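Local coordinates for uncharacterized protein (Bacteroides ovatus, PDB 4FXT) that is of unknown function but belongs to the DUF3823 family, whose two domains are probably related to transthyretin-like and E-set folds, at residues 166-169 and 170-173; 120-123 and 124-127. All coordinates share one frame; numbering follows the deposited sequence.

Contact 1: 166-169 and 170-173; sequences EIPS and GLVN
A tight four-residue turn from Pro168 to Leu171 reverses the chain in the loop between strands 160-166 and 176-185. It illustrates how one backbone bond and a few apolar groups can shape a loop that lacks regular structure. Leu171 N donates to Pro168 O at 3.0 Å, with an N-H...O angle of 148°; the donor stands 52° out of the carbonyl plane, not on a lone pair. The dihedrals of Ser169 and Gly170 at the bend lie near type I values.

Side chains draw together beside this bond. Pro168 CG meets Leu171 CD2 at 3.8 Å, the proline ring and the leucine branch slanting past each other. Ile167, with CG2 anti to its backbone N, turns that methyl toward the closing end of the turn and the residue after it: CG2 lies 3.9 Å from Val172 CA and 4.1 Å from Leu171 CB. On Val172, CG1 sits between backbone N and carbonyl carbon (chi1 72°), which sets it beside Ser169 O. Ile167 and Leu171 are buried, Ile167 also touching Leu201 and Leu171 touching Thr136 and Glu146. The bond between first and fourth residues, with these dihedrals, is that of a type I-like beta turn in an interstrand loop of a beta domain.

Contact 2: 120-123 and 124-127; sequences KVVA and NANM
The flat groups that meet here are peptides, and the carbonyl of Val122 receives Ala125 N over one face. The donor stands 55° out of the carbonyl plane, not on a lone pair; Ala125 N lies 3.1 Å from Val122 O, with an N-H...O angle of 143°. Ala125 CB is drawn in beside the same oxygen, 3.3 Å from Val122 O, and faces Val122 CB at 4.2 Å. The Asn124 amide leads away, and its CB does the touching, 3.9 Å from Val122 CG1, the two side chains running alongside and pointing the same way.

A second carbonyl, that of Ala125, is met by Lys120. With CG anti to the backbone N (chi1 -179°) and the rest of the chain extended, the lysine spans the loop from its base, bringing CE and NZ alongside Ala125 O, NZ at 3.2 Å. The angle is too poor for a hydrogen bond, though the charge would probably still favour the carbonyl electrostatically. Shortening Lys120 to an alanine here would probably leave the Ala125 carbonyl without its nearby positive charge and open a gap beside it. Phe98 of strand 98-108 touches both Lys120 and Ala125, and Asp186 OD1 accepts a hydrogen bond from Asn126 N. The whole is a type I beta turn, Val122 to Ala125, within the loop joining strands 111-120 and 127-135 of a domain probably of the E-set kind.

Overall arrangement
Both contacts belong to the C-terminal domain, probably of the E-set kind, and each illustrates how a local turn redirects the chain between strands. Contact 2 comes first along the chain, between strands 111-120 and 127-135; contact 1 follows, between strands 160-166 and 176-185. Their centres are 34 Å apart and their nearest atoms about 20 Å, with no touch. The strands they lead into, 127-135 and 176-185, are antiparallel neighbours in the middle of one four-stranded sheet, so the two loops enter it from opposite ends. The turns are therefore separate local units, related through the sheet; whether either serves a function beyond connecting strands remains unknown.

Contact 1: 166-169 and 170-173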
ATOM      1  N   GLU A 166     -18.018  -3.013 -12.514  1.00 49.11           N
ATOM      2  CA  GLU A 166     -19.434  -2.799 -12.278  1.00 49.27           C
ATOM      3  C   GLU A 166     -19.724  -2.601 -10.758  1.00 53.07           C
ATOM      4  O   GLU A 166     -19.225  -3.349  -9.917  1.00 49.89           O
ATOM      5  CB  GLU A 166     -20.228  -3.977 -12.834  1.00 51.43           C
ATOM      6  CG  GLU A 166     -21.726  -3.740 -12.813  1.00 71.93           C
ATOM      7  CD  GLU A 166     -22.543  -4.746 -13.597  1.00109.87           C
ATOM      8  OE1 GLU A 166     -22.354  -4.840 -14.833  1.00126.24           O
ATOM      9  OE2 GLU A 166     -23.475  -5.324 -13.000  1.00103.67           O
ATOM     10  N   ILE A 167     -20.553  -1.587 -10.434  1.00 51.47           N
ATOM     11  CA  ILE A 167     -20.951  -1.264  -9.071  1.00 50.99           C
ATOM     12  C   ILE A 167     -21.879  -2.391  -8.576  1.00 60.39           C
ATOM     13  O   ILE A 167     -22.897  -2.663  -9.228  1.00 64.06           O
ATOM     14  CB  ILE A 167     -21.613   0.141  -8.990  1.00 53.81           C
ATOM     15  CG1 ILE A 167     -20.718   1.225  -9.579  1.00 53.38           C
ATOM     16  CG2 ILE A 167     -21.997   0.469  -7.556  1.00 53.55           C
ATOM     17  CD1 ILE A 167     -21.354   2.602  -9.753  1.00 56.72           C
ATOM     18  N   PRO A 168     -21.528  -3.083  -7.470  1.00 57.37           N
ATOM     19  CA  PRO A 168     -22.373  -4.194  -7.002  1.00 59.90           C
ATOM     20  C   PRO A 168     -23.709  -3.697  -6.400  1.00 71.14           C
ATOM     21  O   PRO A 168     -23.840  -2.524  -6.039  1.00 71.80           O
ATOM     22  CB  PRO A 168     -21.498  -4.882  -5.941  1.00 60.21           C
ATOM     23  CG  PRO A 168     -20.599  -3.820  -5.443  1.00 62.59           C
ATOM     24  CD  PRO A 168     -20.330  -2.921  -6.619  1.00 57.71           C
ATOM     25  N   SER A 169     -24.699  -4.613  -6.314  1.00 71.37           N
ATOM     26  CA  SER A 169     -26.053  -4.374  -5.808  1.00 74.53           C
ATOM     27  C   SER A 169     -26.058  -3.719  -4.409  1.00 78.53           C
ATOM     28  O   SER A 169     -26.842  -2.802  -4.144  1.00 78.19           O
ATOM     29  CB  SER A 169     -26.836  -5.686  -5.745  1.00 81.96           C
ATOM     30  OG  SER A 169     -26.220  -6.639  -4.890  1.00 94.91           O
ATOM     31  N   GLY A 170     -25.183  -4.188  -3.540  1.00 75.52           N
ATOM     32  CA  GLY A 170     -25.105  -3.672  -2.183  1.00 76.89           C
ATOM     33  C   GLY A 170     -24.343  -2.371  -2.021  1.00 79.69           C
ATOM     34  O   GLY A 170     -24.045  -1.983  -0.891  1.00 80.51           O
ATOM     35  N   LEU A 171     -24.032  -1.688  -3.143  1.00 72.41           N
ATOM     36  CA  LEU A 171     -23.290  -0.428  -3.125  1.00 68.63           C
ATOM     37  C   LEU A 171     -23.948   0.638  -3.992  1.00 70.73           C
ATOM     38  O   LEU A 171     -23.619   1.817  -3.859  1.00 70.87           O
ATOM     39  CB  LEU A 171     -21.868  -0.701  -3.644  1.00 65.28           C
ATOM     40  CG  LEU A 171     -20.713  -0.496  -2.683  1.00 67.43           C
ATOM     41  CD1 LEU A 171     -20.886  -1.275  -1.466  1.00 67.91           C
ATOM     42  CD2 LEU A 171     -19.435  -0.932  -3.295  1.00 65.87           C
ATOM     43  N   VAL A 172     -24.874   0.227  -4.863  1.00 64.81           N
ATOM     44  CA  VAL A 172     -25.454   1.058  -5.907  1.00 64.74           C
ATOM     45  C   VAL A 172     -26.353   2.199  -5.295  1.00 68.01           C
ATOM     46  O   VAL A 172     -26.479   3.263  -5.917  1.00 66.44           O
ATOM     47  CB  VAL A 172     -26.245   0.159  -6.905  1.00 69.66           C
ATOM     48  CG1 VAL A 172     -27.540  -0.388  -6.314  1.00 71.70           C
ATOM     49  CG2 VAL A 172     -26.516   0.873  -8.207  1.00 70.55           C
ATOM     50  N   ASN A 173     -26.904   2.019  -4.086  1.00 65.77           N
ATOM     51  CA  ASN A 173     -27.763   3.046  -3.489  1.00 67.52           C
ATOM     52  C   ASN A 173     -27.055   3.784  -2.351  1.00 71.16           C
ATOM     53  O   ASN A 173     -27.687   4.514  -1.597  1.00 73.18           O
ATOM     54  CB  ASN A 173     -29.042   2.412  -2.994  1.00 72.50           C
ATOM     55  CG  ASN A 173     -29.907   1.894  -4.127  1.00113.46           C
ATOM     56  OD1 ASN A 173     -30.068   2.534  -5.183  1.00112.95           O
ATOM     57  ND2 ASN A 173     -30.544   0.759  -3.906  1.00109.24           N
TER

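Contact 2: 120-123 and 124-127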
ATOM      1  N   LYS A 120       7.282  -1.611 -13.225  1.00 47.93           N
ATOM      2  CA  LYS A 120       8.017  -2.791 -12.759  1.00 48.93           C
ATOM      3  C   LYS A 120       9.317  -2.242 -12.215  1.00 59.10           C
ATOM      4  O   LYS A 120      10.157  -1.775 -13.002  1.00 62.60           O
ATOM      5  CB  LYS A 120       8.178  -3.856 -13.853  1.00 51.06           C
ATOM      6  CG  LYS A 120       8.922  -5.127 -13.423  1.00 57.88           C
ATOM      7  CD  LYS A 120       9.008  -6.096 -14.586  1.00 57.39           C
ATOM      8  CE  LYS A 120       9.843  -7.277 -14.273  1.00 64.90           C
ATOM      9  NZ  LYS A 120       9.833  -8.246 -15.396  1.00 76.73           N
ATOM     10  N   VAL A 121       9.413  -2.140 -10.871  1.00 54.58           N
ATOM     11  CA  VAL A 121      10.553  -1.515 -10.181  1.00 55.07           C
ATOM     12  C   VAL A 121      11.702  -2.561 -10.014  1.00 58.88           C
ATOM     13  O   VAL A 121      12.855  -2.215 -10.276  1.00 58.39           O
ATOM     14  CB  VAL A 121      10.082  -0.931  -8.830  1.00 57.67           C
ATOM     15  CG1 VAL A 121      11.219  -0.233  -8.087  1.00 58.76           C
ATOM     16  CG2 VAL A 121       8.911   0.027  -9.033  1.00 56.37           C
ATOM     17  N   VAL A 122      11.375  -3.822  -9.607  1.00 55.96           N
ATOM     18  CA  VAL A 122      12.311  -4.956  -9.443  1.00 57.22           C
ATOM     19  C   VAL A 122      12.261  -5.814 -10.714  1.00 63.72           C
ATOM     20  O   VAL A 122      11.258  -6.494 -10.940  1.00 62.84           O
ATOM     21  CB  VAL A 122      12.002  -5.785  -8.179  1.00 60.00           C
ATOM     22  CG1 VAL A 122      12.971  -6.955  -8.040  1.00 61.28           C
ATOM     23  CG2 VAL A 122      12.026  -4.907  -6.929  1.00 59.61           C
ATOM     24  N   ALA A 123      13.326  -5.748 -11.556  1.00 62.36           N
ATOM     25  CA  ALA A 123      13.413  -6.408 -12.872  1.00 63.42           C
ATOM     26  C   ALA A 123      13.234  -7.944 -12.781  1.00 68.12           C
ATOM     27  O   ALA A 123      12.720  -8.582 -13.710  1.00 66.47           O
ATOM     28  CB  ALA A 123      14.752  -6.095 -13.521  1.00 66.34           C
ATOM     29  N   ASN A 124      13.690  -8.505 -11.665  1.00 66.05           N
ATOM     30  CA  ASN A 124      13.647  -9.898 -11.263  1.00 66.73           C
ATOM     31  C   ASN A 124      12.190 -10.405 -11.076  1.00 70.20           C
ATOM     32  O   ASN A 124      11.923 -11.574 -11.369  1.00 71.69           O
ATOM     33  CB  ASN A 124      14.420  -9.987  -9.939  1.00 69.95           C
ATOM     34  CG  ASN A 124      14.343 -11.298  -9.224  1.00105.11           C
ATOM     35  OD1 ASN A 124      14.518 -12.367  -9.831  1.00 96.87           O
ATOM     36  ND2 ASN A 124      14.130 -11.226  -7.898  1.00 99.53           N
ATOM     37  N   ALA A 125      11.279  -9.533 -10.559  1.00 63.79           N
ATOM     38  CA  ALA A 125       9.878  -9.831 -10.221  1.00 62.56           C
ATOM     39  C   ALA A 125       9.020 -10.085 -11.452  1.00 66.45           C
ATOM     40  O   ALA A 125       9.282  -9.541 -12.519  1.00 66.92           O
ATOM     41  CB  ALA A 125       9.270  -8.681  -9.433  1.00 62.04           C
ATOM     42  N   ASN A 126       7.954 -10.889 -11.272  1.00 60.50           N
ATOM     43  CA  ASN A 126       7.007 -11.242 -12.320  1.00 57.87           C
ATOM     44  C   ASN A 126       5.606 -10.997 -11.823  1.00 57.50           C
ATOM     45  O   ASN A 126       5.263 -11.336 -10.688  1.00 57.83           O
ATOM     46  CB  ASN A 126       7.210 -12.682 -12.752  1.00 57.10           C
ATOM     47  CG  ASN A 126       8.562 -12.940 -13.369  1.00 78.76           C
ATOM     48  OD1 ASN A 126       9.296 -13.806 -12.908  1.00 78.43           O
ATOM     49  ND2 ASN A 126       8.963 -12.146 -14.369  1.00 73.28           N
HETATM   50  N   MSE A 127       4.811 -10.365 -12.674  1.00 50.50           N
HETATM   51  CA  MSE A 127       3.436  -9.931 -12.389  1.00 46.23           C
HETATM   52  C   MSE A 127       2.505 -11.138 -12.343  1.00 48.80           C
HETATM   53  O   MSE A 127       2.555 -11.979 -13.253  1.00 46.63           O
HETATM   54  CB  MSE A 127       3.025  -8.928 -13.480  1.00 46.52           C
HETATM   55  CG  MSE A 127       1.569  -8.552 -13.499  1.00 50.72           C
HETATM   56 SE   MSE A 127       1.174  -6.928 -14.537  0.75 56.32          SE
HETATM   57  CE  MSE A 127       2.186  -7.186 -16.292  1.00 54.89           C
TER